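Local coordinates for translation initiation factor eif-2b-like protein (Chaetomium thermophilum, PDB 4ZEO), which probably acts as the delta regulatory subunit of eIF2B, the guanine nucleotide exchange factor that serves eIF2 in translation initiation, at residues L300-R303 with S308-V311; L337-L342 with R346-A351; L294-L299 with K323-V328. All blocks are in the same frame, centred on the assembly; numbering follows the deposited sequence.

Interaction 1 of 3, residues L300-R303 with S308-V311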
loop_
_atom_site.group_PDB
_atom_site.type_symbol
_atom_site.label_atom_id
_atom_site.label_comp_id
_atom_site.label_asym_id
_atom_site.label_seq_id
_atom_site.Cartn_x
_atom_site.Cartn_y
_atom_site.Cartn_z
ATOM N N LEU A 300 -16.354 -5.347 2.293
ATOM C CA LEU A 300 -17.158 -5.874 1.184
ATOM C C LEU A 300 -17.119 -7.407 1.173
ATOM O O LEU A 300 -18.120 -8.056 0.904
ATOM C CB LEU A 300 -16.695 -5.292 -0.165
ATOM C CG LEU A 300 -16.965 -3.778 -0.294
ATOM C CD1 LEU A 300 -16.417 -3.174 -1.597
ATOM C CD2 LEU A 300 -18.442 -3.440 -0.115
ATOM N N ARG A 301 -15.975 -7.982 1.511
ATOM C CA ARG A 301 -15.851 -9.435 1.549
ATOM C C ARG A 301 -16.750 -10.066 2.628
ATOM O O ARG A 301 -17.472 -11.035 2.358
ATOM C CB ARG A 301 -14.379 -9.823 1.770
ATOM C CG ARG A 301 -14.123 -11.303 1.939
ATOM C CD ARG A 301 -14.151 -12.026 0.631
ATOM N NE ARG A 301 -14.011 -13.454 0.872
ATOM C CZ ARG A 301 -13.869 -14.388 -0.069
ATOM N NH1 ARG A 301 -13.841 -14.072 -1.361
ATOM N NH2 ARG A 301 -13.753 -15.651 0.300
ATOM N N ALA A 302 -16.741 -9.490 3.832
ATOM C CA ALA A 302 -17.535 -10.020 4.939
ATOM C C ALA A 302 -19.007 -9.981 4.605
ATOM O O ALA A 302 -19.746 -10.942 4.869
ATOM C CB ALA A 302 -17.265 -9.245 6.212
ATOM N N ARG A 303 -19.419 -8.888 3.972
ATOM C CA ARG A 303 -20.806 -8.741 3.544
ATOM C C ARG A 303 -21.169 -9.781 2.481
ATOM O O ARG A 303 -22.235 -10.386 2.545
ATOM C CB ARG A 303 -21.059 -7.336 3.000
ATOM C CG ARG A 303 -22.507 -7.076 2.623
ATOM C CD ARG A 303 -23.366 -7.062 3.872
ATOM N NE ARG A 303 -24.785 -7.082 3.561
ATOM C CZ ARG A 303 -25.636 -7.956 4.079
ATOM N NH1 ARG A 303 -25.190 -8.881 4.925
ATOM N NH2 ARG A 303 -26.923 -7.911 3.753
ATOM N N SER A 308 -23.699 -9.955 8.814
ATOM C CA SER A 308 -24.408 -8.726 9.121
ATOM C C SER A 308 -23.719 -8.008 10.271
ATOM O O SER A 308 -23.551 -8.548 11.364
ATOM C CB SER A 308 -25.865 -9.024 9.458
ATOM O OG SER A 308 -25.968 -9.688 10.702
ATOM N N PHE A 309 -23.299 -6.781 10.000
ATOM C CA PHE A 309 -22.488 -6.045 10.944
ATOM C C PHE A 309 -22.660 -4.558 10.709
ATOM O O PHE A 309 -23.192 -4.131 9.684
ATOM C CB PHE A 309 -21.021 -6.455 10.819
ATOM C CG PHE A 309 -20.479 -6.373 9.415
ATOM C CD1 PHE A 309 -20.617 -7.430 8.538
ATOM C CD2 PHE A 309 -19.803 -5.243 8.981
ATOM C CE1 PHE A 309 -20.122 -7.349 7.254
ATOM C CE2 PHE A 309 -19.304 -5.166 7.689
ATOM C CZ PHE A 309 -19.466 -6.222 6.835
ATOM N N ASN A 310 -22.216 -3.779 11.680
ATOM C CA ASN A 310 -22.311 -2.337 11.620
ATOM C C ASN A 310 -20.958 -1.726 11.390
ATOM O O ASN A 310 -19.939 -2.263 11.832
ATOM C CB ASN A 310 -22.921 -1.798 12.897
ATOM C CG ASN A 310 -24.393 -2.128 13.012
ATOM O OD1 ASN A 310 -25.135 -2.061 12.034
ATOM N ND2 ASN A 310 -24.831 -2.467 14.212
ATOM N N VAL A 311 -20.934 -0.630 10.647
ATOM C CA VAL A 311 -19.683 0.075 10.426
ATOM C C VAL A 311 -19.795 1.538 10.817
ATOM O O VAL A 311 -20.762 2.221 10.470
ATOM C CB VAL A 311 -19.225 -0.059 8.959
ATOM C CG1 VAL A 311 -18.012 0.793 8.700
ATOM C CG2 VAL A 311 -18.941 -1.520 8.640
#

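Interaction 2 of 3, residues L337-L342 with R346-A351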
loop_
_atom_site.group_PDB
_atom_site.type_symbol
_atom_site.label_atom_id
_atom_site.label_comp_id
_atom_site.label_asym_id
_atom_site.label_seq_id
_atom_site.Cartn_x
_atom_site.Cartn_y
_atom_site.Cartn_z
ATOM N N LEU A 337 -22.598 4.336 10.009
ATOM C CA LEU A 337 -22.651 5.590 10.745
ATOM C C LEU A 337 -21.450 6.444 10.353
ATOM O O LEU A 337 -20.299 6.045 10.516
ATOM C CB LEU A 337 -22.664 5.323 12.240
ATOM C CG LEU A 337 -22.881 6.472 13.210
ATOM C CD1 LEU A 337 -24.130 7.253 12.845
ATOM C CD2 LEU A 337 -22.973 5.896 14.614
ATOM N N TYR A 338 -21.717 7.610 9.800
ATOM C CA TYR A 338 -20.646 8.439 9.281
ATOM C C TYR A 338 -20.404 9.691 10.113
ATOM O O TYR A 338 -21.324 10.445 10.412
ATOM C CB TYR A 338 -20.942 8.857 7.836
ATOM C CG TYR A 338 -19.901 9.797 7.309
ATOM C CD1 TYR A 338 -18.644 9.322 6.970
ATOM C CD2 TYR A 338 -20.150 11.160 7.180
ATOM C CE1 TYR A 338 -17.660 10.168 6.498
ATOM C CE2 TYR A 338 -19.168 12.027 6.704
ATOM C CZ TYR A 338 -17.925 11.515 6.359
ATOM O OH TYR A 338 -16.932 12.333 5.876
ATOM N N SER A 339 -19.146 9.942 10.431
ATOM C CA SER A 339 -18.784 11.167 11.105
ATOM C C SER A 339 -17.711 11.872 10.287
ATOM O O SER A 339 -16.711 11.254 9.915
ATOM C CB SER A 339 -18.296 10.882 12.520
ATOM O OG SER A 339 -18.332 12.066 13.284
ATOM N N PRO A 340 -17.936 13.155 9.957
ATOM C CA PRO A 340 -16.979 13.952 9.184
ATOM C C PRO A 340 -15.707 14.273 9.959
ATOM O O PRO A 340 -14.735 14.725 9.372
ATOM C CB PRO A 340 -17.759 15.236 8.889
ATOM C CG PRO A 340 -18.718 15.330 9.990
ATOM C CD PRO A 340 -19.163 13.917 10.223
ATOM N N ASN A 341 -15.739 14.097 11.273
ATOM C CA ASN A 341 -14.613 14.468 12.125
ATOM C C ASN A 341 -14.323 13.477 13.238
ATOM O O ASN A 341 -14.973 12.447 13.349
ATOM C CB ASN A 341 -14.851 15.839 12.731
ATOM C CG ASN A 341 -16.224 15.961 13.333
ATOM O OD1 ASN A 341 -16.576 15.229 14.259
ATOM N ND2 ASN A 341 -17.001 16.920 12.840
ATOM N N LEU A 342 -13.320 13.792 14.047
ATOM C CA LEU A 342 -12.959 12.982 15.209
ATOM C C LEU A 342 -13.558 13.552 16.503
ATOM O O LEU A 342 -13.041 13.320 17.586
ATOM C CB LEU A 342 -11.435 12.881 15.323
ATOM C CG LEU A 342 -10.731 12.116 14.193
ATOM C CD1 LEU A 342 -9.253 11.879 14.506
ATOM C CD2 LEU A 342 -11.417 10.794 13.907
ATOM N N ARG A 346 -14.176 9.224 22.018
ATOM C CA ARG A 346 -14.352 8.168 23.005
ATOM C C ARG A 346 -15.741 7.516 22.882
ATOM O O ARG A 346 -15.888 6.296 23.072
ATOM C CB ARG A 346 -14.117 8.686 24.420
ATOM C CG ARG A 346 -14.915 7.964 25.464
ATOM C CD ARG A 346 -14.449 8.312 26.871
ATOM N NE ARG A 346 -14.340 7.078 27.645
ATOM C CZ ARG A 346 -13.677 6.935 28.789
ATOM N NH1 ARG A 346 -13.069 7.963 29.360
ATOM N NH2 ARG A 346 -13.651 5.750 29.378
ATOM N N SER A 347 -16.749 8.333 22.588
ATOM C CA SER A 347 -18.097 7.855 22.292
ATOM C C SER A 347 -18.113 6.879 21.094
ATOM O O SER A 347 -18.774 5.842 21.129
ATOM C CB SER A 347 -19.007 9.043 22.000
ATOM O OG SER A 347 -19.004 9.952 23.088
ATOM N N LYS A 348 -17.425 7.255 20.020
ATOM C CA LYS A 348 -17.448 6.534 18.743
ATOM C C LYS A 348 -16.758 5.161 18.795
ATOM O O LYS A 348 -17.020 4.305 17.944
ATOM C CB LYS A 348 -16.803 7.386 17.641
ATOM C CG LYS A 348 -17.365 8.790 17.533
ATOM C CD LYS A 348 -18.855 8.828 17.377
ATOM C CE LYS A 348 -19.318 10.251 17.065
ATOM N NZ LYS A 348 -18.212 11.090 16.529
ATOM N N VAL A 349 -15.779 5.006 19.688
ATOM C CA VAL A 349 -15.044 3.742 19.789
ATOM C C VAL A 349 -15.253 3.004 21.125
ATOM O O VAL A 349 -14.426 3.102 22.022
ATOM C CB VAL A 349 -13.530 3.972 19.595
ATOM C CG1 VAL A 349 -12.866 2.696 19.184
ATOM C CG2 VAL A 349 -13.288 5.012 18.545
ATOM N N PRO A 350 -16.320 2.208 21.241
ATOM C CA PRO A 350 -16.580 1.477 22.491
ATOM C C PRO A 350 -15.633 0.288 22.625
ATOM O O PRO A 350 -14.985 -0.077 21.643
ATOM C CB PRO A 350 -18.015 0.975 22.323
ATOM C CG PRO A 350 -18.537 1.669 21.072
ATOM C CD PRO A 350 -17.337 1.905 20.223
ATOM N N ALA A 351 -15.592 -0.344 23.794
ATOM C CA ALA A 351 -14.712 -1.488 24.010
ATOM C C ALA A 351 -15.070 -2.668 23.101
ATOM O O ALA A 351 -14.194 -3.321 22.552
ATOM C CB ALA A 351 -14.772 -1.922 25.462
#

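Interaction 3 of 3, residues L294-L299 with K323-V328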
loop_
_atom_site.group_PDB
_atom_site.type_symbol
_atom_site.label_atom_id
_atom_site.label_comp_id
_atom_site.label_asym_id
_atom_site.label_seq_id
_atom_site.Cartn_x
_atom_site.Cartn_y
_atom_site.Cartn_z
ATOM N N LEU A 294 -7.735 -1.575 1.560
ATOM C CA LEU A 294 -7.740 -2.882 2.211
ATOM C C LEU A 294 -8.942 -3.013 3.166
ATOM O O LEU A 294 -9.571 -4.076 3.232
ATOM C CB LEU A 294 -6.432 -3.120 2.956
ATOM C CG LEU A 294 -5.185 -3.324 2.101
ATOM C CD1 LEU A 294 -3.988 -3.611 2.990
ATOM C CD2 LEU A 294 -5.391 -4.460 1.115
ATOM N N VAL A 295 -9.257 -1.939 3.897
ATOM C CA VAL A 295 -10.400 -1.945 4.798
ATOM C C VAL A 295 -11.711 -2.100 4.021
ATOM O O VAL A 295 -12.555 -2.920 4.352
ATOM C CB VAL A 295 -10.434 -0.657 5.656
ATOM C CG1 VAL A 295 -11.741 -0.547 6.452
ATOM C CG2 VAL A 295 -9.220 -0.598 6.562
ATOM N N GLU A 296 -11.834 -1.347 2.943
ATOM C CA GLU A 296 -12.999 -1.419 2.072
ATOM C C GLU A 296 -13.224 -2.828 1.508
ATOM O O GLU A 296 -14.355 -3.330 1.527
ATOM C CB GLU A 296 -12.851 -0.401 0.930
ATOM C CG GLU A 296 -14.002 -0.361 -0.068
ATOM C CD GLU A 296 -13.907 0.841 -0.992
ATOM O OE1 GLU A 296 -13.130 1.773 -0.694
ATOM O OE2 GLU A 296 -14.604 0.863 -2.024
ATOM N N LYS A 297 -12.146 -3.451 1.022
ATOM C CA LYS A 297 -12.201 -4.800 0.458
ATOM C C LYS A 297 -12.628 -5.829 1.490
ATOM O O LYS A 297 -13.410 -6.759 1.190
ATOM C CB LYS A 297 -10.839 -5.216 -0.110
ATOM C CG LYS A 297 -10.343 -4.468 -1.343
ATOM C CD LYS A 297 -11.193 -4.649 -2.559
ATOM C CE LYS A 297 -10.602 -3.849 -3.738
ATOM N NZ LYS A 297 -11.418 -3.968 -4.993
ATOM N N THR A 298 -12.115 -5.659 2.702
ATOM C CA THR A 298 -12.424 -6.564 3.802
ATOM C C THR A 298 -13.893 -6.513 4.164
ATOM O O THR A 298 -14.553 -7.557 4.281
ATOM C CB THR A 298 -11.608 -6.235 5.036
ATOM O OG1 THR A 298 -10.221 -6.447 4.749
ATOM C CG2 THR A 298 -12.039 -7.117 6.188
ATOM N N LEU A 299 -14.404 -5.288 4.304
ATOM C CA LEU A 299 -15.804 -5.067 4.654
ATOM C C LEU A 299 -16.716 -5.588 3.548
ATOM O O LEU A 299 -17.729 -6.218 3.823
ATOM C CB LEU A 299 -16.059 -3.577 4.947
ATOM C CG LEU A 299 -15.287 -3.054 6.181
ATOM C CD1 LEU A 299 -15.521 -1.554 6.467
ATOM C CD2 LEU A 299 -15.632 -3.885 7.431
ATOM N N LYS A 323 -16.643 9.663 3.430
ATOM C CA LYS A 323 -18.017 9.794 2.970
ATOM C C LYS A 323 -18.239 8.901 1.734
ATOM O O LYS A 323 -19.267 8.242 1.597
ATOM C CB LYS A 323 -18.339 11.259 2.682
ATOM C CG LYS A 323 -19.780 11.631 2.931
ATOM C CD LYS A 323 -20.109 12.980 2.328
ATOM C CE LYS A 323 -21.562 13.389 2.594
ATOM N NZ LYS A 323 -21.808 13.840 3.997
ATOM N N GLU A 324 -17.256 8.872 0.845
ATOM C CA GLU A 324 -17.301 7.976 -0.304
ATOM C C GLU A 324 -17.274 6.497 0.136
ATOM O O GLU A 324 -17.975 5.665 -0.424
ATOM C CB GLU A 324 -16.149 8.287 -1.255
ATOM C CG GLU A 324 -16.395 9.543 -2.069
ATOM C CD GLU A 324 -17.630 9.421 -2.931
ATOM O OE1 GLU A 324 -18.355 10.429 -3.075
ATOM O OE2 GLU A 324 -17.892 8.312 -3.446
ATOM N N LEU A 325 -16.459 6.165 1.124
ATOM C CA LEU A 325 -16.472 4.806 1.660
ATOM C C LEU A 325 -17.849 4.444 2.232
ATOM O O LEU A 325 -18.373 3.360 1.972
ATOM C CB LEU A 325 -15.392 4.626 2.733
ATOM C CG LEU A 325 -15.431 3.256 3.417
ATOM C CD1 LEU A 325 -15.243 2.138 2.386
ATOM C CD2 LEU A 325 -14.387 3.147 4.548
ATOM N N ALA A 326 -18.440 5.361 2.990
ATOM C CA ALA A 326 -19.765 5.136 3.570
ATOM C C ALA A 326 -20.788 4.908 2.471
ATOM O O ALA A 326 -21.712 4.108 2.624
ATOM C CB ALA A 326 -20.190 6.316 4.465
ATOM N N LYS A 327 -20.625 5.638 1.371
ATOM C CA LYS A 327 -21.490 5.480 0.205
ATOM C C LYS A 327 -21.421 4.064 -0.335
ATOM O O LYS A 327 -22.448 3.412 -0.508
ATOM C CB LYS A 327 -21.100 6.458 -0.912
ATOM C CG LYS A 327 -21.937 7.727 -0.994
ATOM C CD LYS A 327 -21.618 8.525 -2.264
ATOM C CE LYS A 327 -22.268 9.902 -2.234
ATOM N NZ LYS A 327 -21.483 10.844 -1.380
ATOM N N VAL A 328 -20.203 3.591 -0.594
ATOM C CA VAL A 328 -19.984 2.268 -1.167
ATOM C C VAL A 328 -20.519 1.158 -0.255
ATOM O O VAL A 328 -21.211 0.250 -0.715
ATOM C CB VAL A 328 -18.475 2.034 -1.455
ATOM C CG1 VAL A 328 -18.202 0.580 -1.807
ATOM C CG2 VAL A 328 -17.985 2.960 -2.562
#

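Interaction 1 of 3, residues L300-R303 with S308-V311
Phe309 meets Ala302 and Arg303 at the turn of a beta-alpha-beta unit, where helix 293-304 is about to end and the chain comes back toward strand 310-314. The two backbones are nearest at that turn, with Arg303 CA and Ser308 CA 6.6 Å apart, and together the segments bury 162 Å². The contact rests on one end of the phenyl ring. Ala302 CB sits 3.6 Å from Phe309 CE1 and 3.8 Å from Phe309 CZ, a small methyl against the CE1-CZ end of the ring, met at an oblique slant. The next residue on the helix comes in from another direction: the backbone Arg303 N lies in the plane of the ring, off its edge and 3.7 Å from Phe309 CE1. With CG set between the backbone N and the carbonyl carbon (chi1 53°), the ring swings in toward the helix although the bond that leaves the backbone does not aim there, and its far end also meets Leu299 one turn back.

The outer part of the contact is looser. The Arg303 guanidinium passes Ser308 with NH1 4.3 Å from Ser308 CA, but its hydrogen bond goes from NH1 to the carbonyl of Lys307, within the connecting turn. Ser308 N in turn bonds to Asp282 OD1, which ties the incoming chain to the residues leading into strand 285-289. Helix 293-304 thus links the parallel, adjacent strands 285-289 and 310-314, the beta-alpha-beta crossover of a Rossmann-like sheet.

Interaction 2 of 3, residues L337-L342 with R346-A351
Ser339 and Lys348 face each other across a change of direction in the chain. Segment 337-342 starts in strand 336-338, remains extended through Ser339 (phi -125°, psi 127°) and turns at Pro340, whereas segment 346-351 runs through most of the single-turn helix 345-348 and leaves helical geometry at Val349. Backbone bonds from Leu337 and Ser339 to strand 310-314 hold the first segment at the margin of the sheet.

The side chains of just one pair span the gap, and the two segments bury only 93 Å². Lys348 leaves the helix with CG anti to its carbonyl carbon and bends at chi2 and again at chi4 (20°), which brings the ammonium to the serine: NZ gives a weak hydrogen bond of 3.4 Å to Ser339 OG. In this Rossmann-like sheet the chain leaves the outermost strand here to cross back toward strand 354-358, beyond the strands already laid down, and helix 345-348 lies on that crossing. The firmer partner of Lys348 NZ is the carbonyl of Gly343, in the bend itself. Ser339 OG, for its part, makes a second weak bond, to Asn341 O at 3.4 Å, while the Lys348 side chain touches Leu314.

Interaction 3 of 3, residues L294-L299 with K323-V328
Glu296 and Leu325 bring helices 293-304 and 321-331 together, with Glu296 CA and Leu325 CA 7.1 Å apart, the shortest such separation between the two segments. Here the contact is tight and apolar in character even though one partner is an acid. Leu325 CD1 lies alongside the glutamate stem, 3.7 Å from Glu296 CG and 3.8 Å from Glu296 CB, the two side chains running antiparallel, side by side. Glu296 carries CG anti to its backbone N (chi1 180°) and runs on extended, so that the whole side chain from CB to OE1 follows Leu325 CD1, with the carboxylate at its end still in touch.

Toward solvent the packing thins. The Glu296 and Val328 side chains cross at about a right angle, with Glu296 OE2 3.6 Å from Val328 CG1 and 4.0 Å from Val328 CG2. That touch is only packing; both carboxylate oxygens find polar partners outside the two segments, OE1 in a salt bridge with NE of Arg291, a residue that the Leu325 side chain also touches. With an alanine here, CG and the carboxylate are gone, which would probably open a gap beside Leu325 CD1 and leave Arg291 without this acidic partner. Exposed Glu324 and Lys327 pair within their own helix, OE1 to NZ at 3.6 Å, and contribute nothing to the other.

On the buried side of helix 293-304, Thr298 OG1 donates to Leu294 O at 2.9 Å, and Thr298 N reaches the same oxygen from the opposite face of its carbonyl plane, so two donors grip it. Thr298 also packs on helix 246-277 and strand 387-391. Both helices rest on strand 285-289: Val295 and Leu325 touch Thr288, and Leu299 touches Ile286.

Overall arrangement
Followed from the N terminus, the chain opens interaction 3 on helix 293-304 and, a few residues later on the same helix, interaction 1. Interaction 1 closes first, at the entry to strand 310-314; interaction 3 closes only on helix 321-331, so the shorter loop lies wholly within the longer. Interaction 2 then opens and closes further on, in series with both, and no loops cross. The three nevertheless touch: Leu300 packs on Val328, Tyr338 lies against Lys323 and Ala326, and neighbouring strands 310-314 and 336-338 link interactions 1 and 2. Interaction 1 ties helix 293-304 to the chain entering the sheet, interaction 3 joins helices 293-304 and 321-331, and interaction 2 joins the chain after edge strand 336-338 to helix 345-348.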